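Local structure of 2-hydroxyisobutanoyl-CoA mutase large subunit (Aquincola tertiaricarbonis, 4R3U) at residues Asn248-Glu259 with Arg339-Ala347; Ser258-Ala268 with Val301-Lys312. The protein catalyses, together with its small cobalamin-binding partner subunit, the isomerisation of 2-hydroxyisobutyryl-CoA and (S)-3-hydroxybutyryl-CoA. All coordinates share one frame; numbering follows the deposited sequence.

Contact 1: residues Asn248-Glu259 with Arg339-Ala347. With 3HC (3-hydroxybutanoyl-coenzyme A), chain E.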
loop_
_atom_site.group_PDB
_atom_site.type_symbol
_atom_site.label_atom_id
_atom_site.label_comp_id
_atom_site.label_asym_id
_atom_site.label_seq_id
_atom_site.Cartn_x
_atom_site.Cartn_y
_atom_site.Cartn_z
ATOM N N ASN A 248 8.693 -29.998 -0.969
ATOM C CA ASN A 248 7.572 -29.701 -1.857
ATOM C C ASN A 248 8.025 -29.981 -3.299
ATOM O O ASN A 248 8.789 -29.191 -3.849
ATOM C CB ASN A 248 7.118 -28.259 -1.665
ATOM C CG ASN A 248 6.740 -27.960 -0.245
ATOM O OD1 ASN A 248 5.779 -28.509 0.272
ATOM N ND2 ASN A 248 7.506 -27.110 0.428
ATOM N N PRO A 249 7.646 -31.151 -3.890
ATOM C CA PRO A 249 8.165 -31.498 -5.228
ATOM C C PRO A 249 7.671 -30.653 -6.411
ATOM O O PRO A 249 8.203 -30.806 -7.508
ATOM C CB PRO A 249 7.760 -32.976 -5.390
ATOM C CG PRO A 249 6.558 -33.116 -4.560
ATOM C CD PRO A 249 6.771 -32.229 -3.363
ATOM N N ILE A 250 6.649 -29.828 -6.220
ATOM C CA ILE A 250 6.043 -29.035 -7.288
ATOM C C ILE A 250 5.302 -27.857 -6.688
ATOM O O ILE A 250 4.861 -27.889 -5.546
ATOM C CB ILE A 250 5.057 -29.943 -8.100
ATOM C CG1 ILE A 250 4.573 -29.268 -9.410
ATOM C CG2 ILE A 250 3.865 -30.461 -7.213
ATOM C CD1 ILE A 250 3.765 -30.178 -10.377
ATOM N N ASN A 251 5.139 -26.846 -7.496
ATOM C CA ASN A 251 4.329 -25.678 -7.322
ATOM C C ASN A 251 3.566 -25.661 -8.622
ATOM O O ASN A 251 4.146 -25.300 -9.671
ATOM C CB ASN A 251 5.177 -24.405 -7.194
ATOM C CG ASN A 251 5.403 -23.948 -5.784
ATOM O OD1 ASN A 251 5.120 -24.622 -4.788
ATOM N ND2 ASN A 251 5.953 -22.797 -5.671
ATOM N N ILE A 252 2.303 -26.180 -8.585
ATOM C CA ILE A 252 1.366 -26.167 -9.715
ATOM C C ILE A 252 1.019 -24.677 -9.831
ATOM O O ILE A 252 0.466 -24.096 -8.899
ATOM C CB ILE A 252 0.149 -27.101 -9.488
ATOM C CG1 ILE A 252 0.617 -28.523 -9.122
ATOM C CG2 ILE A 252 -0.757 -27.131 -10.723
ATOM C CD1 ILE A 252 -0.347 -29.372 -8.291
ATOM N N SER A 253 1.464 -24.047 -10.916
ATOM C CA SER A 253 1.446 -22.594 -11.074
ATOM C C SER A 253 0.392 -21.912 -11.936
ATOM O O SER A 253 0.118 -22.318 -13.059
ATOM C CB SER A 253 2.838 -22.080 -11.440
ATOM O OG SER A 253 3.884 -22.801 -10.809
ATOM N N GLY A 254 -0.115 -20.809 -11.415
ATOM C CA GLY A 254 -1.068 -19.951 -12.111
ATOM C C GLY A 254 -0.446 -18.616 -12.479
ATOM O O GLY A 254 -0.854 -17.995 -13.468
ATOM N N TYR A 255 0.593 -18.207 -11.700
ATOM C CA TYR A 255 1.324 -16.969 -11.903
ATOM C C TYR A 255 1.646 -16.659 -13.387
ATOM O O TYR A 255 1.324 -15.576 -13.894
ATOM C CB TYR A 255 2.613 -16.940 -11.040
ATOM C CG TYR A 255 3.366 -15.622 -11.147
ATOM C CD1 TYR A 255 3.003 -14.521 -10.370
ATOM C CD2 TYR A 255 4.387 -15.452 -12.082
ATOM C CE1 TYR A 255 3.619 -13.281 -10.533
ATOM C CE2 TYR A 255 5.021 -14.219 -12.247
ATOM C CZ TYR A 255 4.634 -13.133 -11.471
ATOM O OH TYR A 255 5.260 -11.911 -11.621
ATOM N N HIS A 256 2.304 -17.613 -14.055
ATOM C CA HIS A 256 2.767 -17.509 -15.430
ATOM C C HIS A 256 1.622 -17.446 -16.403
ATOM O O HIS A 256 1.754 -16.782 -17.429
ATOM C CB HIS A 256 3.716 -18.663 -15.749
ATOM C CG HIS A 256 4.665 -18.961 -14.628
ATOM N ND1 HIS A 256 4.313 -19.827 -13.590
ATOM C CD2 HIS A 256 5.906 -18.477 -14.393
ATOM C CE1 HIS A 256 5.360 -19.851 -12.781
ATOM N NE2 HIS A 256 6.343 -19.062 -13.224
ATOM N N ILE A 257 0.498 -18.158 -16.099
ATOM C CA ILE A 257 -0.719 -18.150 -16.912
ATOM C C ILE A 257 -1.261 -16.712 -16.870
ATOM O O ILE A 257 -1.530 -16.133 -17.930
ATOM C CB ILE A 257 -1.750 -19.246 -16.447
ATOM C CG1 ILE A 257 -1.222 -20.687 -16.735
ATOM C CG2 ILE A 257 -3.157 -19.046 -17.078
ATOM C CD1 ILE A 257 -1.768 -21.778 -15.807
ATOM N N SER A 258 -1.349 -16.111 -15.655
ATOM C CA SER A 258 -1.797 -14.717 -15.504
ATOM C C SER A 258 -0.868 -13.749 -16.255
ATOM O O SER A 258 -1.326 -12.930 -17.060
ATOM C CB SER A 258 -1.858 -14.327 -14.032
ATOM O OG SER A 258 -2.410 -13.029 -13.902
ATOM N N GLU A 259 0.437 -13.845 -15.967
ATOM C CA GLU A 259 1.475 -12.993 -16.550
ATOM C C GLU A 259 1.618 -13.120 -18.083
ATOM O O GLU A 259 2.064 -12.159 -18.736
ATOM C CB GLU A 259 2.792 -13.170 -15.802
ATOM C CG GLU A 259 2.726 -12.627 -14.388
ATOM C CD GLU A 259 2.926 -11.133 -14.260
ATOM O OE1 GLU A 259 2.042 -10.463 -13.681
ATOM O OE2 GLU A 259 3.951 -10.627 -14.770
ATOM N N ARG A 339 -1.845 -25.141 -0.130
ATOM C CA ARG A 339 -0.750 -24.304 0.349
ATOM C C ARG A 339 -0.220 -23.635 -0.916
ATOM O O ARG A 339 -0.121 -24.303 -1.958
ATOM C CB ARG A 339 0.379 -25.124 1.038
ATOM C CG ARG A 339 -0.026 -25.889 2.309
ATOM C CD ARG A 339 1.094 -26.800 2.766
ATOM N NE ARG A 339 1.547 -27.647 1.659
ATOM C CZ ARG A 339 2.793 -28.062 1.466
ATOM N NH1 ARG A 339 3.750 -27.743 2.326
ATOM N NH2 ARG A 339 3.089 -28.801 0.415
ATOM N N PHE A 340 0.074 -22.316 -0.850
ATOM C CA PHE A 340 0.553 -21.588 -2.024
ATOM C C PHE A 340 1.557 -20.475 -1.754
ATOM O O PHE A 340 1.510 -19.816 -0.710
ATOM C CB PHE A 340 -0.616 -21.088 -2.916
ATOM C CG PHE A 340 -1.356 -19.855 -2.438
ATOM C CD1 PHE A 340 -2.318 -19.942 -1.429
ATOM C CD2 PHE A 340 -1.140 -18.615 -3.038
ATOM C CE1 PHE A 340 -3.041 -18.809 -1.027
ATOM C CE2 PHE A 340 -1.836 -17.476 -2.605
ATOM C CZ PHE A 340 -2.788 -17.583 -1.616
ATOM N N HIS A 341 2.491 -20.305 -2.716
ATOM C CA HIS A 341 3.440 -19.213 -2.753
ATOM C C HIS A 341 2.736 -18.186 -3.623
ATOM O O HIS A 341 1.989 -18.542 -4.549
ATOM C CB HIS A 341 4.764 -19.615 -3.419
ATOM C CG HIS A 341 5.687 -18.446 -3.686
ATOM N ND1 HIS A 341 6.354 -17.790 -2.662
ATOM C CD2 HIS A 341 5.982 -17.826 -4.847
ATOM C CE1 HIS A 341 7.021 -16.813 -3.225
ATOM N NE2 HIS A 341 6.850 -16.803 -4.537
ATOM N N CYS A 342 2.968 -16.915 -3.328
ATOM C CA CYS A 342 2.357 -15.824 -4.076
ATOM C C CYS A 342 3.440 -14.828 -4.502
ATOM O O CYS A 342 4.399 -14.597 -3.774
ATOM C CB CYS A 342 1.264 -15.152 -3.236
ATOM S SG CYS A 342 0.256 -13.949 -4.132
ATOM N N GLN A 343 3.279 -14.251 -5.687
ATOM C CA GLN A 343 4.140 -13.192 -6.178
ATOM C C GLN A 343 3.197 -12.126 -6.644
ATOM O O GLN A 343 2.159 -12.445 -7.228
ATOM C CB GLN A 343 5.062 -13.667 -7.313
ATOM C CG GLN A 343 6.090 -12.607 -7.752
ATOM C CD GLN A 343 7.079 -13.113 -8.779
ATOM O OE1 GLN A 343 7.238 -14.312 -9.020
ATOM N NE2 GLN A 343 7.803 -12.210 -9.381
ATOM N N THR A 344 3.532 -10.860 -6.364
ATOM C CA THR A 344 2.740 -9.718 -6.774
ATOM C C THR A 344 2.840 -9.597 -8.297
ATOM O O THR A 344 3.835 -10.074 -8.884
ATOM C CB THR A 344 3.121 -8.471 -5.942
ATOM O OG1 THR A 344 4.480 -8.109 -6.191
ATOM C CG2 THR A 344 2.913 -8.679 -4.432
ATOM N N ALA A 345 1.784 -9.034 -8.959
ATOM C CA ALA A 345 1.766 -8.909 -10.415
ATOM C C ALA A 345 2.772 -7.926 -10.994
ATOM O O ALA A 345 2.572 -6.698 -10.980
ATOM C CB ALA A 345 0.367 -8.582 -10.898
ATOM N N ALA A 346 3.829 -8.480 -11.577
ATOM C CA ALA A 346 4.899 -7.762 -12.254
ATOM C C ALA A 346 4.323 -7.020 -13.518
ATOM O O ALA A 346 4.743 -5.894 -13.822
ATOM C CB ALA A 346 5.933 -8.762 -12.653
ATOM N N ALA A 347 3.309 -7.632 -14.204
ATOM C CA ALA A 347 2.688 -7.036 -15.378
ATOM C C ALA A 347 1.936 -5.685 -15.098
ATOM O O ALA A 347 1.666 -4.928 -16.057
ATOM C CB ALA A 347 1.773 -8.044 -16.070
HETATM N N1A 3HC E . 1.145 -23.157 12.717
HETATM C C2A 3HC E . 2.020 -24.339 12.887
HETATM N N3A 3HC E . 2.905 -24.547 11.733
HETATM C C4A 3HC E . 2.888 -23.712 10.666
HETATM C C5A 3HC E . 2.048 -22.658 10.595
HETATM C C6A 3HC E . 1.181 -22.407 11.601
HETATM N N6A 3HC E . 0.374 -21.354 11.473
HETATM N N7A 3HC E . 2.287 -22.038 9.436
HETATM C C8A 3HC E . 3.260 -22.690 8.807
HETATM N N9A 3HC E . 3.608 -23.738 9.548
HETATM C C1B 3HC E . 4.648 -24.777 9.280
HETATM C C2B 3HC E . 4.323 -25.631 8.072
HETATM O O2B 3HC E . 3.492 -26.743 8.417
HETATM C C3B 3HC E . 5.703 -26.070 7.613
HETATM O O3B 3HC E . 6.175 -27.192 8.398
HETATM P P3B 3HC E . 6.888 -28.490 7.752
HETATM O O7A 3HC E . 8.087 -27.923 7.100
HETATM O O8A 3HC E . 7.168 -29.310 8.956
HETATM O O9A 3HC E . 5.838 -29.017 6.851
HETATM C C4B 3HC E . 6.582 -24.866 7.933
HETATM O O4B 3HC E . 5.899 -24.117 8.984
HETATM C C5B 3HC E . 6.828 -24.008 6.679
HETATM O O5B 3HC E . 5.626 -23.287 6.328
HETATM P P1A 3HC E . 4.820 -23.499 4.929
HETATM O O1A 3HC E . 5.052 -24.856 4.362
HETATM O O2A 3HC E . 3.431 -23.054 5.129
HETATM O O3A 3HC E . 5.585 -22.320 4.079
HETATM P P2A 3HC E . 6.824 -22.492 3.041
HETATM O O4A 3HC E . 7.203 -21.151 2.574
HETATM O O5A 3HC E . 7.877 -23.378 3.595
HETATM O O6A 3HC E . 6.111 -23.285 1.874
HETATM C CBP 3HC E . 5.010 -23.646 -0.255
HETATM C CCP 3HC E . 5.124 -22.733 0.985
HETATM C CDP 3HC E . 4.403 -24.969 0.231
HETATM C CEP 3HC E . 4.033 -23.022 -1.258
HETATM C CAP 3HC E . 6.412 -23.907 -0.900
HETATM O OAP 3HC E . 6.399 -24.859 -1.987
HETATM C C9P 3HC E . 7.270 -22.653 -1.233
HETATM O O9P 3HC E . 8.018 -22.149 -0.393
HETATM N N8P 3HC E . 7.218 -22.220 -2.504
HETATM C C7P 3HC E . 8.037 -21.089 -2.954
HETATM C C6P 3HC E . 7.986 -20.971 -4.471
HETATM C C5P 3HC E . 8.741 -19.741 -4.984
HETATM O O5P 3HC E . 9.234 -18.898 -4.229
HETATM N N4P 3HC E . 8.807 -19.689 -6.319
HETATM C C3P 3HC E . 9.460 -18.596 -7.025
HETATM C C2P 3HC E . 8.859 -18.521 -8.403
HETATM S S1P 3HC E . 9.529 -17.123 -9.355
HETATM C C1 3HC E . 8.621 -17.431 -10.878
HETATM O O1 3HC E . 8.449 -18.551 -11.357
HETATM C C2 3HC E . 7.962 -16.210 -11.543
HETATM C C3 3HC E . 8.966 -15.358 -12.324
HETATM O O3 3HC E . 10.007 -14.937 -11.450
HETATM C C4 3HC E . 9.545 -16.129 -13.519
HETATM O O HOH W 1 6.361 -26.736 2.963
#
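Asn248 and Arg339 meet at one polar atom. Arg339 comes end-on and reaches Asn248 OD1 with two nitrogens, NH2 at 2.7 Å and NH1 at 3.0 Å. Both arrive on the same face of the amide, whose plane is turned 48° from the guanidinium. Asn248 ND2 donates to a water at 2.8 Å, and that water also touches the pyrophosphate of the coenzyme A group. A methyl carbon of the pantetheine arm, CDP, lies over one face of the guanidinium.

Farther along, Tyr255 and Gln343 stack, with ring and amide planes 11° apart. Gln343 OE1 lies over the rim of one ring face, and Gln343 CB is 3.5 Å from Tyr255 CE1. The CG of Tyr255 is anti to its backbone N (chi1 -176°), which carries the ring across to strand 340-344. The opposite ring face is covered by Glu259 CG, and Thr344 O sits at the ring edge.

The pantetheine arm threads along the barrel axis between the segments, from the start of strand 340-344 to its C-terminal end, where the thioester lies on the cobalamin side, as in acyl-CoA mutases of this TIM-barrel family. His256 NE2 donates to the thioester oxygen O1 at 2.9 Å. The His341 ring turns one face to the pantetheine carbonyl, with O5P over its centre. Gln343 OE1 is 3.2 Å from C2 of the acyl group.

Glu259 closes the far end. Ala347 N points almost straight at Glu259 OE1, at 3.1 Å and on its syn lone pair. Cobalamin touches Tyr255, His256, Glu259 and Ala346.

Arg295, itself bonded to the substrate, also donates to Asn248 OD1. In a second shell, Leu296 O accepts from Arg339 NH2, Ser375 bonds His341 ND1, and Asn379 bonds both Gln343 NE2 and Thr344 O.

Contact 2: residues Ser258-Ala268 with Val301-Lys312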
loop_
_atom_site.group_PDB
_atom_site.type_symbol
_atom_site.label_atom_id
_atom_site.label_comp_id
_atom_site.label_asym_id
_atom_site.label_seq_id
_atom_site.Cartn_x
_atom_site.Cartn_y
_atom_site.Cartn_z
ATOM N N SER A 258 -1.349 -16.111 -15.655
ATOM C CA SER A 258 -1.797 -14.717 -15.504
ATOM C C SER A 258 -0.868 -13.749 -16.255
ATOM O O SER A 258 -1.326 -12.930 -17.060
ATOM C CB SER A 258 -1.858 -14.327 -14.032
ATOM O OG SER A 258 -2.410 -13.029 -13.902
ATOM N N GLU A 259 0.437 -13.845 -15.967
ATOM C CA GLU A 259 1.475 -12.993 -16.550
ATOM C C GLU A 259 1.618 -13.120 -18.083
ATOM O O GLU A 259 2.064 -12.159 -18.736
ATOM C CB GLU A 259 2.792 -13.170 -15.802
ATOM C CG GLU A 259 2.726 -12.627 -14.388
ATOM C CD GLU A 259 2.926 -11.133 -14.260
ATOM O OE1 GLU A 259 2.042 -10.463 -13.681
ATOM O OE2 GLU A 259 3.951 -10.627 -14.770
ATOM N N ALA A 260 1.196 -14.280 -18.647
ATOM C CA ALA A 260 1.142 -14.527 -20.090
ATOM C C ALA A 260 -0.073 -13.769 -20.714
ATOM O O ALA A 260 -0.222 -13.763 -21.932
ATOM C CB ALA A 260 1.032 -16.018 -20.370
ATOM N N GLY A 261 -0.953 -13.231 -19.857
ATOM C CA GLY A 261 -2.118 -12.430 -20.220
ATOM C C GLY A 261 -3.481 -12.961 -19.852
ATOM O O GLY A 261 -4.480 -12.520 -20.431
ATOM N N SER A 262 -3.548 -13.955 -18.951
ATOM C CA SER A 262 -4.834 -14.573 -18.587
ATOM C C SER A 262 -5.643 -13.732 -17.615
ATOM O O SER A 262 -5.152 -12.787 -16.993
ATOM C CB SER A 262 -4.626 -15.972 -18.001
ATOM O OG SER A 262 -4.561 -15.977 -16.578
ATOM N N SER A 263 -6.889 -14.119 -17.463
ATOM C CA SER A 263 -7.780 -13.529 -16.495
ATOM C C SER A 263 -7.539 -14.300 -15.181
ATOM O O SER A 263 -7.055 -15.446 -15.231
ATOM C CB SER A 263 -9.229 -13.739 -16.943
ATOM O OG SER A 263 -9.485 -15.130 -16.995
ATOM N N PRO A 264 -7.932 -13.746 -14.005
ATOM C CA PRO A 264 -7.849 -14.527 -12.760
ATOM C C PRO A 264 -8.627 -15.871 -12.813
ATOM O O PRO A 264 -8.213 -16.835 -12.186
ATOM C CB PRO A 264 -8.439 -13.563 -11.727
ATOM C CG PRO A 264 -8.170 -12.211 -12.293
ATOM C CD PRO A 264 -8.459 -12.395 -13.737
ATOM N N LEU A 265 -9.720 -15.943 -13.585
ATOM C CA LEU A 265 -10.509 -17.164 -13.762
ATOM C C LEU A 265 -9.738 -18.208 -14.568
ATOM O O LEU A 265 -9.767 -19.382 -14.215
ATOM C CB LEU A 265 -11.876 -16.880 -14.423
ATOM C CG LEU A 265 -12.804 -18.108 -14.643
ATOM C CD1 LEU A 265 -13.131 -18.819 -13.318
ATOM C CD2 LEU A 265 -14.052 -17.717 -15.387
ATOM N N GLN A 266 -9.054 -17.786 -15.642
ATOM C CA GLN A 266 -8.226 -18.683 -16.459
ATOM C C GLN A 266 -7.042 -19.170 -15.623
ATOM O O GLN A 266 -6.734 -20.360 -15.620
ATOM C CB GLN A 266 -7.759 -17.997 -17.745
ATOM C CG GLN A 266 -8.869 -17.797 -18.773
ATOM C CD GLN A 266 -8.595 -16.657 -19.725
ATOM O OE1 GLN A 266 -7.595 -15.949 -19.636
ATOM N NE2 GLN A 266 -9.514 -16.400 -20.617
ATOM N N GLU A 267 -6.460 -18.275 -14.831
ATOM C CA GLU A 267 -5.362 -18.603 -13.944
ATOM C C GLU A 267 -5.760 -19.735 -12.986
ATOM O O GLU A 267 -5.147 -20.813 -13.017
ATOM C CB GLU A 267 -4.922 -17.363 -13.155
ATOM C CG GLU A 267 -3.880 -17.736 -12.120
ATOM C CD GLU A 267 -3.512 -16.702 -11.091
ATOM O OE1 GLU A 267 -4.172 -15.643 -11.046
ATOM O OE2 GLU A 267 -2.573 -16.970 -10.306
ATOM N N ALA A 268 -6.799 -19.484 -12.167
ATOM C CA ALA A 268 -7.344 -20.423 -11.190
ATOM C C ALA A 268 -7.745 -21.760 -11.821
ATOM O O ALA A 268 -7.265 -22.817 -11.400
ATOM C CB ALA A 268 -8.540 -19.792 -10.463
ATOM N N VAL A 301 -0.430 -15.524 -8.625
ATOM C CA VAL A 301 -0.139 -14.093 -8.647
ATOM C C VAL A 301 -1.124 -13.401 -7.674
ATOM O O VAL A 301 -2.199 -13.947 -7.370
ATOM C CB VAL A 301 -0.294 -13.499 -10.108
ATOM C CG1 VAL A 301 -1.754 -13.484 -10.565
ATOM C CG2 VAL A 301 0.316 -12.118 -10.226
ATOM N N SER A 302 -0.772 -12.192 -7.242
ATOM C CA SER A 302 -1.660 -11.299 -6.526
ATOM C C SER A 302 -1.733 -10.118 -7.471
ATOM O O SER A 302 -0.784 -9.321 -7.576
ATOM C CB SER A 302 -1.095 -10.879 -5.181
ATOM O OG SER A 302 -2.036 -9.999 -4.591
ATOM N N GLN A 303 -2.808 -10.092 -8.272
ATOM C CA GLN A 303 -3.047 -9.062 -9.273
ATOM C C GLN A 303 -3.647 -7.817 -8.661
ATOM O O GLN A 303 -3.821 -7.738 -7.419
ATOM C CB GLN A 303 -3.869 -9.583 -10.469
ATOM C CG GLN A 303 -3.056 -9.804 -11.736
ATOM C CD GLN A 303 -2.887 -8.575 -12.630
ATOM O OE1 GLN A 303 -3.559 -7.527 -12.510
ATOM N NE2 GLN A 303 -1.990 -8.700 -13.587
ATOM N N GLY A 304 -3.913 -6.840 -9.561
ATOM C CA GLY A 304 -4.370 -5.506 -9.243
ATOM C C GLY A 304 -5.743 -5.367 -8.687
ATOM O O GLY A 304 -5.975 -4.367 -8.022
ATOM N N ASP A 305 -6.701 -6.279 -9.002
ATOM C CA ASP A 305 -8.055 -6.091 -8.450
ATOM C C ASP A 305 -8.054 -6.631 -7.036
ATOM O O ASP A 305 -8.127 -7.856 -6.809
ATOM C CB ASP A 305 -9.171 -6.707 -9.310
ATOM C CG ASP A 305 -10.563 -6.144 -9.030
ATOM O OD1 ASP A 305 -11.006 -6.186 -7.842
ATOM O OD2 ASP A 305 -11.234 -5.699 -10.000
ATOM N N PHE A 306 -7.891 -5.702 -6.088
ATOM C CA PHE A 306 -7.776 -5.990 -4.668
ATOM C C PHE A 306 -8.694 -7.099 -4.124
ATOM O O PHE A 306 -8.186 -8.084 -3.586
ATOM C CB PHE A 306 -7.877 -4.686 -3.854
ATOM C CG PHE A 306 -7.562 -4.856 -2.391
ATOM C CD1 PHE A 306 -6.242 -4.917 -1.953
ATOM C CD2 PHE A 306 -8.586 -4.959 -1.449
ATOM C CE1 PHE A 306 -5.944 -5.093 -0.603
ATOM C CE2 PHE A 306 -8.292 -5.106 -0.092
ATOM C CZ PHE A 306 -6.970 -5.175 0.324
ATOM N N PHE A 307 -10.025 -6.939 -4.275
ATOM C CA PHE A 307 -11.008 -7.903 -3.775
ATOM C C PHE A 307 -11.155 -9.151 -4.587
ATOM O O PHE A 307 -11.253 -10.234 -3.992
ATOM C CB PHE A 307 -12.353 -7.261 -3.486
ATOM C CG PHE A 307 -12.285 -6.304 -2.324
ATOM C CD1 PHE A 307 -12.106 -6.774 -1.025
ATOM C CD2 PHE A 307 -12.361 -4.935 -2.528
ATOM C CE1 PHE A 307 -12.040 -5.892 0.048
ATOM C CE2 PHE A 307 -12.287 -4.059 -1.454
ATOM C CZ PHE A 307 -12.141 -4.547 -0.170
ATOM N N GLU A 308 -11.094 -9.027 -5.941
ATOM C CA GLU A 308 -11.147 -10.172 -6.853
ATOM C C GLU A 308 -10.021 -11.220 -6.567
ATOM O O GLU A 308 -10.277 -12.423 -6.572
ATOM C CB GLU A 308 -11.084 -9.683 -8.283
ATOM C CG GLU A 308 -10.838 -10.753 -9.323
ATOM C CD GLU A 308 -11.041 -10.221 -10.724
ATOM O OE1 GLU A 308 -10.254 -9.341 -11.154
ATOM O OE2 GLU A 308 -12.049 -10.623 -11.352
ATOM N N GLU A 309 -8.798 -10.745 -6.313
ATOM C CA GLU A 309 -7.628 -11.570 -6.013
ATOM C C GLU A 309 -7.784 -12.339 -4.723
ATOM O O GLU A 309 -7.478 -13.510 -4.705
ATOM C CB GLU A 309 -6.346 -10.706 -6.039
ATOM C CG GLU A 309 -6.001 -10.302 -7.458
ATOM C CD GLU A 309 -5.739 -11.488 -8.379
ATOM O OE1 GLU A 309 -4.799 -12.261 -8.087
ATOM O OE2 GLU A 309 -6.468 -11.650 -9.385
ATOM N N VAL A 310 -8.364 -11.723 -3.690
ATOM C CA VAL A 310 -8.677 -12.364 -2.409
ATOM C C VAL A 310 -9.769 -13.450 -2.621
ATOM O O VAL A 310 -9.623 -14.577 -2.142
ATOM C CB VAL A 310 -9.102 -11.313 -1.342
ATOM C CG1 VAL A 310 -9.527 -11.987 -0.046
ATOM C CG2 VAL A 310 -7.983 -10.299 -1.084
ATOM N N ALA A 311 -10.832 -13.108 -3.367
ATOM C CA ALA A 311 -11.934 -14.011 -3.684
ATOM C C ALA A 311 -11.400 -15.248 -4.432
ATOM O O ALA A 311 -11.815 -16.371 -4.145
ATOM C CB ALA A 311 -12.940 -13.288 -4.554
ATOM N N LYS A 312 -10.468 -15.022 -5.384
ATOM C CA LYS A 312 -9.822 -16.024 -6.210
ATOM C C LYS A 312 -9.035 -17.010 -5.346
ATOM O O LYS A 312 -9.138 -18.214 -5.566
ATOM C CB LYS A 312 -8.906 -15.311 -7.218
ATOM C CG LYS A 312 -8.246 -16.204 -8.274
ATOM C CD LYS A 312 -7.004 -15.526 -8.868
ATOM C CE LYS A 312 -5.814 -15.683 -7.949
ATOM N NZ LYS A 312 -4.681 -14.821 -8.363
HETATM O O HOH W 2 -5.056 -13.202 -11.481
#
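Glu267 and Lys312 form a buried salt bridge, with Lys312 NZ 2.9 Å from Glu267 OE1. The lysine approaches from above the carboxylate plane. The other oxygen, Glu267 OE2, accepts from Val301 N at 3.1 Å on its syn side, and the bond is close to straight. The lysine chain bends at chi3 (80°), and its NZ also meets Glu309 OE1 at 2.6 Å and Val301 O at 2.8 Å. A water bridges Glu267 OE1 and Glu309 OE2, two carboxylates whose like charges the lysine probably offsets. Lys312 NZ, Val301 N and this water thus hold the Glu267 carboxylate. With an alanine at Lys312, Glu267 and Glu309 would probably face each other without their shared cation, and Val301 O would lose a donor.

Pro264 packs tightly against this group. Its CG is 3.4 Å from Glu309 OE2, and its CB rests on Lys312 CD. The side toward Gln303 is looser and partly exposed. There Gln303 CG only brushes Ser258 OG, at 3.9 Å, while Val301 CG1 fits closer to that oxygen.

Both helices start with a capped turn. Ser263 and Gln266 make a capping box, and Asp305 is the N-cap of the other helix through a weak bond to Glu308 N. Segments 264-268 and 306-312 run nearly parallel, 19° apart, as expected for neighbouring outer helices of a TIM barrel.

The chain first passes through 248-259, which holds strand 252-253 and helix 255-259. Ser258 and Glu259, in the helix, belong to both contacts. Helix 264-283 follows, then strand 298-302 and helix 306-327, where contact 2 closes the inner loop. Strand 340-344 comes next, and contact 1 closes the outer loop. Contact 2 is thus nested inside contact 1. Strand 298-302 lies between the other two strands in the parallel sheet. Ser302 probably bonds Gln343 and Ala345 through the backbone. Contact 1 joins strand 340-344 along its length to 248-259 around the substrate, whereas contact 2 ties helix 264-283 to strand 298-302 and to helix 306-327.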